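Local atomic coordinates of aldehyde dehydrogenase family protein (Pseudomonas syringae pv. tomato, PDB entry 5IUV), a protein that oxidises indole-3-acetaldehyde with NAD+, probably to the auxin indole-3-acetic acid, and is an aldehyde dehydrogenase that contributes to bacterial virulence. Residues Glu35-Ile40 with Ala49-Cys54; Gly92-Asn97 with Ala204-Glu209; Gly110-Asp115 with Pro337-Gly342; Val276-Pro281 with Arg312-Arg317. All coordinates share one frame; numbering follows the deposited sequence.

Contact 1 of 4, residues Glu35-Ile40 with Ala49-Cys54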
loop_
_atom_site.group_PDB
_atom_site.type_symbol
_atom_site.label_atom_id
_atom_site.label_comp_id
_atom_site.label_asym_id
_atom_site.label_seq_id
_atom_site.Cartn_x
_atom_site.Cartn_y
_atom_site.Cartn_z
ATOM N N GLU A 35 -5.020 46.782 -17.378
ATOM C CA GLU A 35 -6.215 46.406 -18.124
ATOM C C GLU A 35 -7.177 45.549 -17.313
ATOM O O GLU A 35 -6.769 44.790 -16.433
ATOM C CB GLU A 35 -5.823 45.667 -19.405
ATOM C CG GLU A 35 -5.095 46.557 -20.403
ATOM C CD GLU A 35 -4.777 45.851 -21.706
ATOM O OE1 GLU A 35 -5.298 44.735 -21.924
ATOM O OE2 GLU A 35 -4.007 46.415 -22.515
ATOM N N THR A 36 -8.461 45.681 -17.629
ATOM C CA THR A 36 -9.506 44.891 -16.989
ATOM C C THR A 36 -10.469 44.327 -18.033
ATOM O O THR A 36 -10.485 44.779 -19.180
ATOM C CB THR A 36 -10.306 45.726 -15.961
ATOM O OG1 THR A 36 -10.978 46.801 -16.631
ATOM C CG2 THR A 36 -9.390 46.305 -14.897
ATOM N N PHE A 37 -11.268 43.338 -17.637
ATOM C CA PHE A 37 -12.409 42.915 -18.442
ATOM C C PHE A 37 -13.669 42.956 -17.584
ATOM O O PHE A 37 -13.606 42.762 -16.366
ATOM C CB PHE A 37 -12.196 41.516 -19.044
ATOM C CG PHE A 37 -12.090 40.402 -18.029
ATOM C CD1 PHE A 37 -13.221 39.718 -17.609
ATOM C CD2 PHE A 37 -10.853 40.010 -17.534
ATOM C CE1 PHE A 37 -13.129 38.680 -16.683
ATOM C CE2 PHE A 37 -10.750 38.970 -16.611
ATOM C CZ PHE A 37 -11.886 38.302 -16.187
ATOM N N ASP A 38 -14.806 43.228 -18.215
ATOM C CA ASP A 38 -16.073 43.289 -17.497
ATOM C C ASP A 38 -16.546 41.902 -17.085
ATOM O O ASP A 38 -16.648 40.999 -17.911
ATOM C CB ASP A 38 -17.147 43.966 -18.350
ATOM C CG ASP A 38 -16.871 45.437 -18.586
ATOM O OD1 ASP A 38 -15.983 46.006 -17.920
ATOM O OD2 ASP A 38 -17.562 46.028 -19.440
ATOM N N CYS A 39 -16.818 41.737 -15.795
ATOM C CA CYS A 39 -17.419 40.513 -15.291
ATOM C C CYS A 39 -18.934 40.693 -15.261
ATOM O O CYS A 39 -19.462 41.408 -14.407
ATOM C CB CYS A 39 -16.879 40.172 -13.895
ATOM S SG CYS A 39 -17.425 38.580 -13.221
ATOM N N ILE A 40 -19.618 40.041 -16.198
ATOM C CA ILE A 40 -21.062 40.195 -16.389
ATOM C C ILE A 40 -21.846 38.998 -15.854
ATOM O O ILE A 40 -21.498 37.854 -16.129
ATOM C CB ILE A 40 -21.399 40.381 -17.889
ATOM C CG1 ILE A 40 -20.687 41.612 -18.449
ATOM C CG2 ILE A 40 -22.902 40.483 -18.098
ATOM C CD1 ILE A 40 -21.070 42.898 -17.754
ATOM N N ALA A 49 -18.150 43.326 -11.632
ATOM C CA ALA A 49 -16.854 43.912 -11.325
ATOM C C ALA A 49 -16.018 44.093 -12.571
ATOM O O ALA A 49 -16.213 43.399 -13.574
ATOM C CB ALA A 49 -16.097 43.047 -10.327
ATOM N N LYS A 50 -15.077 45.026 -12.500
ATOM C CA LYS A 50 -14.029 45.106 -13.500
ATOM C C LYS A 50 -12.862 44.293 -12.959
ATOM O O LYS A 50 -12.307 44.600 -11.906
ATOM C CB LYS A 50 -13.650 46.558 -13.794
ATOM C CG LYS A 50 -14.766 47.337 -14.510
ATOM C CD LYS A 50 -14.273 48.653 -15.100
ATOM C CE LYS A 50 -15.372 49.357 -15.892
ATOM N NZ LYS A 50 -15.731 48.653 -17.155
ATOM N N VAL A 51 -12.524 43.225 -13.673
ATOM C CA VAL A 51 -11.558 42.245 -13.201
ATOM C C VAL A 51 -10.221 42.390 -13.919
ATOM O O VAL A 51 -10.191 42.584 -15.130
ATOM C CB VAL A 51 -12.100 40.813 -13.403
ATOM C CG1 VAL A 51 -11.062 39.764 -13.016
ATOM C CG2 VAL A 51 -13.389 40.627 -12.617
ATOM N N ALA A 52 -9.123 42.284 -13.173
ATOM C CA ALA A 52 -7.786 42.397 -13.750
ATOM C C ALA A 52 -7.599 41.421 -14.911
ATOM O O ALA A 52 -7.919 40.239 -14.798
ATOM C CB ALA A 52 -6.727 42.161 -12.683
ATOM N N SER A 53 -7.121 41.930 -16.041
ATOM C CA SER A 53 -6.867 41.093 -17.206
ATOM C C SER A 53 -5.371 40.829 -17.329
ATOM O O SER A 53 -4.658 41.588 -17.980
ATOM C CB SER A 53 -7.408 41.757 -18.483
ATOM O OG SER A 53 -7.253 40.905 -19.602
ATOM N N CYS A 54 -4.898 39.758 -16.690
ATOM C CA CYS A 54 -3.471 39.469 -16.648
ATOM C C CYS A 54 -2.932 38.944 -17.977
ATOM O O CYS A 54 -3.683 38.429 -18.806
ATOM C CB CYS A 54 -3.171 38.465 -15.532
ATOM S SG CYS A 54 -3.606 39.108 -13.908
HETATM O O HOH W 1 -7.145 42.704 -21.605
#
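F37 and V51 form a hydrogen-bonded pair of the antiparallel hairpin made by strands 36-40 and 47-52, bonding in both directions: F37 N gives to V51 O at 2.8 Å in the carbonyl plane, and V51 N returns a bond to F37 O. T36 CA lies 3.0 Å from V51 O, a CA-H...O contact. Both side chains rise on the face they share with C39. V51 CB sits over one face of the F37 ring, 4.0 Å from its centroid and 20° off the normal, a CH-pi contact displaced toward the rim. V51 CG1, anti to the backbone N (chi1 176°), runs on along the ring to F37 CZ, 3.6 Å away, while V51 CG2 turns to C39 CB at 3.7 Å. S53 CB comes to the ring edge, in its plane. Y223 meets the same ring, and V51 packs on the loop residues P197 and P221 and on I201 of helix 198-210. On the opposite face D38 and K50 run side by side; the lysine chain bends at its last torsion to bring K50 NZ to the syn side of D38 OD1, 2.8 Å away. One water joins E35 OE1 to S53 OG. The hairpin thus has an apolar face turned to the protein, where F37 comes near the NAD-binding residue E194, and an exposed face carrying the D38-K50 salt bridge, where solvent probably weakens the attraction.

Contact 2 of 4, residues Gly92-Asn97 with Ala204-Glu209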
loop_
_atom_site.group_PDB
_atom_site.type_symbol
_atom_site.label_atom_id
_atom_site.label_comp_id
_atom_site.label_asym_id
_atom_site.label_seq_id
_atom_site.Cartn_x
_atom_site.Cartn_y
_atom_site.Cartn_z
ATOM N N GLY A 92 -12.117 25.430 6.607
ATOM C CA GLY A 92 -13.003 26.047 7.581
ATOM C C GLY A 92 -13.416 27.469 7.230
ATOM O O GLY A 92 -14.543 27.894 7.531
ATOM N N LEU A 93 -12.511 28.214 6.602
ATOM C CA LEU A 93 -12.806 29.591 6.225
ATOM C C LEU A 93 -13.722 29.652 5.006
ATOM O O LEU A 93 -14.472 30.608 4.843
ATOM C CB LEU A 93 -11.515 30.371 5.964
ATOM C CG LEU A 93 -10.731 30.734 7.229
ATOM C CD1 LEU A 93 -9.374 31.339 6.883
ATOM C CD2 LEU A 93 -11.537 31.683 8.107
ATOM N N LEU A 94 -13.664 28.638 4.148
ATOM C CA LEU A 94 -14.624 28.536 3.055
ATOM C C LEU A 94 -16.029 28.360 3.627
ATOM O O LEU A 94 -16.977 29.025 3.205
ATOM C CB LEU A 94 -14.281 27.375 2.113
ATOM C CG LEU A 94 -13.454 27.707 0.869
ATOM C CD1 LEU A 94 -12.119 28.319 1.229
ATOM C CD2 LEU A 94 -13.262 26.469 -0.017
ATOM N N GLU A 95 -16.157 27.469 4.602
ATOM C CA GLU A 95 -17.448 27.227 5.229
ATOM C C GLU A 95 -17.944 28.457 5.986
ATOM O O GLU A 95 -19.125 28.797 5.927
ATOM C CB GLU A 95 -17.359 26.022 6.169
ATOM C CG GLU A 95 -17.067 24.731 5.436
ATOM C CD GLU A 95 -17.071 23.525 6.349
ATOM O OE1 GLU A 95 -16.514 23.613 7.467
ATOM O OE2 GLU A 95 -17.632 22.485 5.942
ATOM N N GLN A 96 -17.037 29.122 6.691
ATOM C CA GLN A 96 -17.378 30.310 7.463
ATOM C C GLN A 96 -17.867 31.437 6.553
ATOM O O GLN A 96 -18.711 32.233 6.947
ATOM C CB GLN A 96 -16.168 30.759 8.282
ATOM C CG GLN A 96 -16.350 32.021 9.096
ATOM C CD GLN A 96 -15.082 32.381 9.854
ATOM O OE1 GLN A 96 -14.478 31.529 10.511
ATOM N NE2 GLN A 96 -14.657 33.636 9.744
ATOM N N ASN A 97 -17.344 31.486 5.329
ATOM C CA ASN A 97 -17.754 32.503 4.363
ATOM C C ASN A 97 -18.629 31.941 3.248
ATOM O O ASN A 97 -18.670 32.482 2.137
ATOM C CB ASN A 97 -16.522 33.178 3.768
ATOM C CG ASN A 97 -15.746 33.962 4.798
ATOM O OD1 ASN A 97 -16.110 35.086 5.123
ATOM N ND2 ASN A 97 -14.678 33.366 5.333
ATOM N N ALA A 204 -8.171 33.751 -2.353
ATOM C CA ALA A 204 -6.747 34.082 -2.206
ATOM C C ALA A 204 -6.482 34.727 -0.845
ATOM O O ALA A 204 -5.489 34.425 -0.179
ATOM C CB ALA A 204 -6.287 35.008 -3.332
ATOM N N GLN A 205 -7.396 35.595 -0.428
ATOM C CA GLN A 205 -7.320 36.249 0.873
ATOM C C GLN A 205 -7.540 35.269 2.021
ATOM O O GLN A 205 -6.874 35.339 3.060
ATOM C CB GLN A 205 -8.347 37.376 0.951
ATOM C CG GLN A 205 -8.654 37.836 2.361
ATOM C CD GLN A 205 -7.577 38.737 2.915
ATOM O OE1 GLN A 205 -6.820 38.351 3.811
ATOM N NE2 GLN A 205 -7.504 39.957 2.388
ATOM N N LEU A 206 -8.496 34.365 1.838
ATOM C CA LEU A 206 -8.788 33.367 2.853
ATOM C C LEU A 206 -7.595 32.440 3.070
ATOM O O LEU A 206 -7.338 32.011 4.198
ATOM C CB LEU A 206 -10.028 32.558 2.473
ATOM C CG LEU A 206 -11.334 33.344 2.364
ATOM C CD1 LEU A 206 -12.500 32.395 2.079
ATOM C CD2 LEU A 206 -11.588 34.158 3.637
ATOM N N ALA A 207 -6.862 32.140 1.999
ATOM C CA ALA A 207 -5.685 31.282 2.109
ATOM C C ALA A 207 -4.660 31.905 3.058
ATOM O O ALA A 207 -4.123 31.230 3.936
ATOM C CB ALA A 207 -5.071 31.033 0.738
ATOM N N ILE A 208 -4.413 33.199 2.892
ATOM C CA ILE A 208 -3.508 33.925 3.781
ATOM C C ILE A 208 -4.013 33.906 5.225
ATOM O O ILE A 208 -3.246 33.673 6.165
ATOM C CB ILE A 208 -3.326 35.391 3.314
ATOM C CG1 ILE A 208 -2.609 35.423 1.966
ATOM C CG2 ILE A 208 -2.530 36.194 4.336
ATOM C CD1 ILE A 208 -1.221 34.792 1.994
ATOM N N GLU A 209 -5.310 34.134 5.403
ATOM C CA GLU A 209 -5.885 34.134 6.742
ATOM C C GLU A 209 -5.756 32.752 7.404
ATOM O O GLU A 209 -5.568 32.658 8.612
ATOM C CB GLU A 209 -7.352 34.580 6.707
ATOM C CG GLU A 209 -7.964 34.736 8.092
ATOM C CD GLU A 209 -9.442 35.084 8.060
ATOM O OE1 GLU A 209 -9.983 35.361 6.960
ATOM O OE2 GLU A 209 -10.060 35.078 9.147
HETATM O O HOH W 2 -12.198 34.609 10.366
HETATM O O HOH W 3 -12.781 35.300 6.845
#
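L93 and L206 face each other where helix 80-96 ends against helix 198-210, their CB atoms 4.4 Å apart. Both leucines carry CG beside the backbone N, but each reaches past the other to a different part of the opposite helix. L93 CD1 lies on the backbone of its neighbour, 3.4 Å from L206 O, and touches E209 CB at 3.8 Å. The E209 chain is extended beyond CG and passes the end of L93 at a slant, with its carboxylate beside L93 CD2. L206 points its two methyls at the end of the first helix. L206 CD1 meets L94 CD1 at 4.2 Å, and L206 CD2 meets N97 ND2 at 3.6 Å, the asparagine coming from the opposite direction. The amide folds back on the helix it follows: N97 ND2 donates to L93 O at 2.8 Å, close to the amide plane, and the same carbonyl also accepts from N97 N, so two N-H groups grip one oxygen at the helix end. Two waters bridge the polar groups beside the leucines. One accepts from N97 ND2 and donates to E209 OE1; the other accepts from Q96 NE2 and donates to E209 OE2, so each carboxylate oxygen is tied through water to segment 92-97. The short helix segments run at 126° to one another with axes 10.0 Å apart. Behind L94 lie L128 of helix 113-134 and L171 and C175 of helix 170-183, whereas A204 and A207 turn toward strand 217-219, and A204 and I208 pack on F23 of strand 22-24.

Contact 3 of 4, residues Gly110-Asp115 with Pro337-Gly342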
loop_
_atom_site.group_PDB
_atom_site.type_symbol
_atom_site.label_atom_id
_atom_site.label_comp_id
_atom_site.label_asym_id
_atom_site.label_seq_id
_atom_site.Cartn_x
_atom_site.Cartn_y
_atom_site.Cartn_z
ATOM N N GLY A 110 -24.103 31.735 -12.908
ATOM C CA GLY A 110 -25.521 31.480 -13.086
ATOM C C GLY A 110 -26.167 30.250 -12.475
ATOM O O GLY A 110 -27.356 30.036 -12.682
ATOM N N LYS A 111 -25.426 29.439 -11.725
ATOM C CA LYS A 111 -26.035 28.231 -11.161
ATOM C C LYS A 111 -26.937 28.600 -9.972
ATOM O O LYS A 111 -26.745 29.643 -9.351
ATOM C CB LYS A 111 -24.960 27.211 -10.756
ATOM C CG LYS A 111 -24.225 27.526 -9.475
ATOM C CD LYS A 111 -23.341 26.354 -9.075
ATOM C CE LYS A 111 -22.354 26.013 -10.183
ATOM N NZ LYS A 111 -21.752 24.678 -9.990
ATOM N N PRO A 112 -27.947 27.763 -9.675
ATOM C CA PRO A 112 -28.891 28.085 -8.596
ATOM C C PRO A 112 -28.199 28.262 -7.250
ATOM O O PRO A 112 -27.263 27.524 -6.948
ATOM C CB PRO A 112 -29.825 26.868 -8.574
ATOM C CG PRO A 112 -29.730 26.292 -9.953
ATOM C CD PRO A 112 -28.293 26.494 -10.342
ATOM N N ILE A 113 -28.650 29.236 -6.468
ATOM C CA ILE A 113 -28.026 29.562 -5.189
ATOM C C ILE A 113 -28.049 28.366 -4.232
ATOM O O ILE A 113 -27.110 28.164 -3.459
ATOM C CB ILE A 113 -28.711 30.794 -4.521
ATOM C CG1 ILE A 113 -27.931 31.241 -3.283
ATOM C CG2 ILE A 113 -30.182 30.515 -4.190
ATOM C CD1 ILE A 113 -26.510 31.695 -3.599
ATOM N N SER A 114 -29.103 27.558 -4.308
ATOM C CA SER A 114 -29.212 26.383 -3.453
ATOM C C SER A 114 -28.167 25.337 -3.829
ATOM O O SER A 114 -27.676 24.615 -2.963
ATOM C CB SER A 114 -30.618 25.787 -3.523
ATOM O OG SER A 114 -31.526 26.575 -2.769
ATOM N N ASP A 115 -27.823 25.260 -5.114
ATOM C CA ASP A 115 -26.728 24.388 -5.547
ATOM C C ASP A 115 -25.365 24.934 -5.109
ATOM O O ASP A 115 -24.535 24.187 -4.607
ATOM C CB ASP A 115 -26.740 24.194 -7.065
ATOM C CG ASP A 115 -27.940 23.391 -7.553
ATOM O OD1 ASP A 115 -28.674 22.817 -6.720
ATOM O OD2 ASP A 115 -28.141 23.328 -8.785
ATOM N N PRO A 337 -34.226 30.414 -3.920
ATOM C CA PRO A 337 -33.745 29.168 -3.314
ATOM C C PRO A 337 -34.492 27.939 -3.822
ATOM O O PRO A 337 -34.000 26.818 -3.687
ATOM C CB PRO A 337 -34.004 29.378 -1.814
ATOM C CG PRO A 337 -34.121 30.857 -1.648
ATOM C CD PRO A 337 -34.741 31.355 -2.910
ATOM N N ALA A 338 -35.667 28.153 -4.400
ATOM C CA ALA A 338 -36.493 27.051 -4.884
ATOM C C ALA A 338 -36.085 26.599 -6.292
ATOM O O ALA A 338 -36.436 25.499 -6.723
ATOM C CB ALA A 338 -37.963 27.452 -4.863
ATOM N N THR A 339 -35.340 27.448 -6.994
ATOM C CA THR A 339 -34.896 27.156 -8.355
ATOM C C THR A 339 -33.927 25.971 -8.398
ATOM O O THR A 339 -32.968 25.924 -7.619
ATOM C CB THR A 339 -34.217 28.390 -8.981
ATOM O OG1 THR A 339 -35.156 29.468 -9.047
ATOM C CG2 THR A 339 -33.712 28.085 -10.380
ATOM N N ASN A 340 -34.173 25.013 -9.294
ATOM C CA ASN A 340 -33.282 23.856 -9.405
ATOM C C ASN A 340 -32.524 23.784 -10.733
ATOM O O ASN A 340 -31.662 22.924 -10.913
ATOM C CB ASN A 340 -34.052 22.544 -9.160
ATOM C CG ASN A 340 -35.192 22.308 -10.150
ATOM O OD1 ASN A 340 -35.293 22.953 -11.193
ATOM N ND2 ASN A 340 -36.056 21.357 -9.816
ATOM N N VAL A 341 -32.846 24.691 -11.652
ATOM C CA VAL A 341 -32.098 24.844 -12.903
ATOM C C VAL A 341 -31.834 26.327 -13.134
ATOM O O VAL A 341 -32.765 27.127 -13.148
ATOM C CB VAL A 341 -32.860 24.272 -14.124
ATOM C CG1 VAL A 341 -32.092 24.551 -15.410
ATOM C CG2 VAL A 341 -33.114 22.781 -13.959
ATOM N N GLY A 342 -30.572 26.700 -13.322
ATOM C CA GLY A 342 -30.233 28.109 -13.419
ATOM C C GLY A 342 -30.038 28.607 -14.836
ATOM O O GLY A 342 -30.572 28.038 -15.790
HETATM O O HOH W 4 -31.713 27.814 -5.958
HETATM O O HOH W 5 -30.542 21.838 -8.260
#
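G110 and G342 bring two backbones close, G342 CA standing 3.5 Å from G110 O in a CA-H...O contact. G110 leaves helix 98-109 with positive phi (94°), and the chain then passes through P112 at the N-cap position into helix 113-134. Opposite it, 337-342 is an irregular loop; the nearest CA atoms across the contact are those of S114 and P337, 5.3 Å apart. G342, with no side chain, lets its CA come up to G110 O and the P112 ring. P112 fills the middle of the contact: P112 CB lies 3.4 Å from T339 O, and P112 CG rests 3.5 Å from G342 N, beside the carbonyl carbon of V341. Further along, I113 CG2 touches P337 CA. The direct polar link is S114 OG, which donates to P337 O at 2.6 Å, in the carbonyl plane and on a lone pair; a chi1 of -76° swings the hydroxyl beside its own backbone N and over to the loop. The loop has further anchors: N340 ND2 bonds to T328 O, T339 OG1 to N333 O, and G342 N to Q298 OE1. P337 O thus takes the S114 hydroxyl directly, T339 O is linked to S114 N through a water that donates to the carbonyl, and a second water donates to both N340 O and D115 OD1; the segments are joined by hydrogen bonds and water bridges, without a salt bridge.

Contact 4 of 4, residues Val276-Pro281 with Arg312-Arg317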
loop_
_atom_site.group_PDB
_atom_site.type_symbol
_atom_site.label_atom_id
_atom_site.label_comp_id
_atom_site.label_asym_id
_atom_site.label_seq_id
_atom_site.Cartn_x
_atom_site.Cartn_y
_atom_site.Cartn_z
ATOM N N VAL A 276 -29.298 1.645 -19.122
ATOM C CA VAL A 276 -30.392 1.142 -18.309
ATOM C C VAL A 276 -30.898 -0.180 -18.867
ATOM O O VAL A 276 -31.480 -0.229 -19.954
ATOM C CB VAL A 276 -31.549 2.154 -18.237
ATOM C CG1 VAL A 276 -32.645 1.646 -17.311
ATOM C CG2 VAL A 276 -31.034 3.513 -17.769
ATOM N N PHE A 277 -30.655 -1.254 -18.125
ATOM C CA PHE A 277 -31.111 -2.583 -18.516
ATOM C C PHE A 277 -32.530 -2.827 -18.040
ATOM O O PHE A 277 -32.984 -2.215 -17.072
ATOM C CB PHE A 277 -30.191 -3.665 -17.953
ATOM C CG PHE A 277 -28.896 -3.805 -18.688
ATOM C CD1 PHE A 277 -28.822 -4.545 -19.860
ATOM C CD2 PHE A 277 -27.741 -3.213 -18.202
ATOM C CE1 PHE A 277 -27.623 -4.684 -20.535
ATOM C CE2 PHE A 277 -26.539 -3.352 -18.871
ATOM C CZ PHE A 277 -26.482 -4.086 -20.041
ATOM N N ALA A 278 -33.219 -3.737 -18.722
ATOM C CA ALA A 278 -34.589 -4.090 -18.386
ATOM C C ALA A 278 -34.708 -4.569 -16.942
ATOM O O ALA A 278 -35.741 -4.372 -16.305
ATOM C CB ALA A 278 -35.111 -5.162 -19.344
ATOM N N ASP A 279 -33.658 -5.194 -16.421
ATOM C CA ASP A 279 -33.726 -5.724 -15.061
ATOM C C ASP A 279 -33.104 -4.796 -14.013
ATOM O O ASP A 279 -32.640 -5.260 -12.974
ATOM C CB ASP A 279 -33.071 -7.109 -14.993
ATOM C CG ASP A 279 -31.560 -7.068 -15.168
ATOM O OD1 ASP A 279 -31.009 -6.049 -15.630
ATOM O OD2 ASP A 279 -30.915 -8.086 -14.850
ATOM N N ALA A 280 -33.089 -3.493 -14.287
ATOM C CA ALA A 280 -32.730 -2.508 -13.265
ATOM C C ALA A 280 -33.595 -2.722 -12.028
ATOM O O ALA A 280 -34.792 -2.974 -12.150
ATOM C CB ALA A 280 -32.905 -1.080 -13.796
ATOM N N PRO A 281 -32.993 -2.628 -10.831
ATOM C CA PRO A 281 -33.745 -2.913 -9.599
ATOM C C PRO A 281 -34.879 -1.919 -9.339
ATOM O O PRO A 281 -35.906 -2.291 -8.778
ATOM C CB PRO A 281 -32.677 -2.823 -8.498
ATOM C CG PRO A 281 -31.564 -2.042 -9.089
ATOM C CD PRO A 281 -31.573 -2.341 -10.563
ATOM N N ARG A 312 -34.223 -2.114 -25.267
ATOM C CA ARG A 312 -35.384 -1.789 -26.092
ATOM C C ARG A 312 -36.711 -2.242 -25.472
ATOM O O ARG A 312 -37.715 -1.548 -25.593
ATOM C CB ARG A 312 -35.221 -2.392 -27.489
ATOM C CG ARG A 312 -36.289 -1.938 -28.476
ATOM C CD ARG A 312 -35.830 -2.105 -29.914
ATOM N NE ARG A 312 -34.652 -1.291 -30.205
ATOM C CZ ARG A 312 -33.475 -1.790 -30.570
ATOM N NH1 ARG A 312 -33.327 -3.102 -30.707
ATOM N NH2 ARG A 312 -32.450 -0.975 -30.807
ATOM N N SER A 313 -36.696 -3.375 -24.777
ATOM C CA SER A 313 -37.914 -3.950 -24.214
ATOM C C SER A 313 -38.559 -3.102 -23.104
ATOM O O SER A 313 -39.717 -3.326 -22.760
ATOM C CB SER A 313 -37.629 -5.359 -23.681
ATOM O OG SER A 313 -36.605 -5.339 -22.701
ATOM N N ILE A 314 -37.824 -2.144 -22.537
ATOM C CA ILE A 314 -38.415 -1.255 -21.533
ATOM C C ILE A 314 -38.504 0.195 -22.010
ATOM O O ILE A 314 -38.969 1.071 -21.277
ATOM C CB ILE A 314 -37.627 -1.272 -20.199
ATOM C CG1 ILE A 314 -36.165 -0.884 -20.427
ATOM C CG2 ILE A 314 -37.743 -2.632 -19.524
ATOM C CD1 ILE A 314 -35.507 -0.244 -19.220
ATOM N N LYS A 315 -38.058 0.441 -23.235
ATOM C CA LYS A 315 -37.975 1.795 -23.772
ATOM C C LYS A 315 -39.322 2.525 -23.765
ATOM O O LYS A 315 -39.405 3.683 -23.347
ATOM C CB LYS A 315 -37.398 1.745 -25.185
ATOM C CG LYS A 315 -37.779 2.909 -26.073
ATOM C CD LYS A 315 -36.971 4.142 -25.761
ATOM C CE LYS A 315 -36.905 5.043 -26.979
ATOM N NZ LYS A 315 -38.256 5.434 -27.472
ATOM N N ASP A 316 -40.377 1.847 -24.211
ATOM C CA ASP A 316 -41.693 2.475 -24.304
ATOM C C ASP A 316 -42.270 2.837 -22.939
ATOM O O ASP A 316 -43.034 3.793 -22.813
ATOM C CB ASP A 316 -42.669 1.564 -25.057
ATOM C CG ASP A 316 -42.396 1.522 -26.548
ATOM O OD1 ASP A 316 -41.761 2.466 -27.064
ATOM O OD2 ASP A 316 -42.824 0.549 -27.206
ATOM N N ARG A 317 -41.911 2.068 -21.920
ATOM C CA ARG A 317 -42.352 2.361 -20.565
ATOM C C ARG A 317 -41.435 3.388 -19.896
ATOM O O ARG A 317 -41.897 4.242 -19.144
ATOM C CB ARG A 317 -42.405 1.076 -19.726
ATOM C CG ARG A 317 -42.831 1.304 -18.284
ATOM C CD ARG A 317 -42.423 0.154 -17.370
ATOM N NE ARG A 317 -42.525 0.541 -15.963
ATOM C CZ ARG A 317 -42.096 -0.202 -14.947
ATOM N NH1 ARG A 317 -41.531 -1.380 -15.175
ATOM N NH2 ARG A 317 -42.228 0.239 -13.703
#
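Two parallel neighbouring strands of a mixed sheet, 273-276 and 307-311, lead into this contact at their C-terminal ends. Strand 273-276 runs out into a type I beta turn from F277 to A280, closed by A280 N to F277 O at 3.1 Å, and then helix 283-295; strand 307-311 is followed by helix 312-326. Helix 283-295 thus lies on the connection between the two strands, a beta-alpha-beta crossover, and its L283 packs on both V276 and I314. I314 carries the contact, with its two branches parted. I314 CG1 sits between the backbone N and the carbonyl carbon (chi1 57°), and I314 CD1 beyond it meets V276 CG1 at 3.9 Å; the two side chains cross at about a right angle. I314 CD1 also comes within 3.9 Å of F277 O. The other branch, I314 CG2, reaches the first corner of the turn, 3.7 Å from A278 CB. The link between these segments is thus apolar, while nearby polar groups bond to other parts: A278 N to E311 OE1, and D279 OD1 to T435 OG1. A278 CB also lies 3.7 Å from S313 OG.

From the N terminus, contact 1 closes first, a local hairpin with eight residues between its segments. Contact 2 opens next in helix 80-96, and contact 3 opens at 110-115 before contact 2 closes in helix 198-210, so the two cross along the chain. Contact 3 closes only at 337-342, enclosing contact 4, which joins 276-281 to 312-317. Contacts 1, 2 and 3 have centres 23 to 25 Å apart, and helix 198-210 serves two of them, packing against the hairpin and helix 80-96. Contact 3 ties the start of helix 113-134 to the loop before helix 347-362. Contact 4 lies across the chain's centre from contacts 1 and 2, at the ends of strands 273-276 and 307-311.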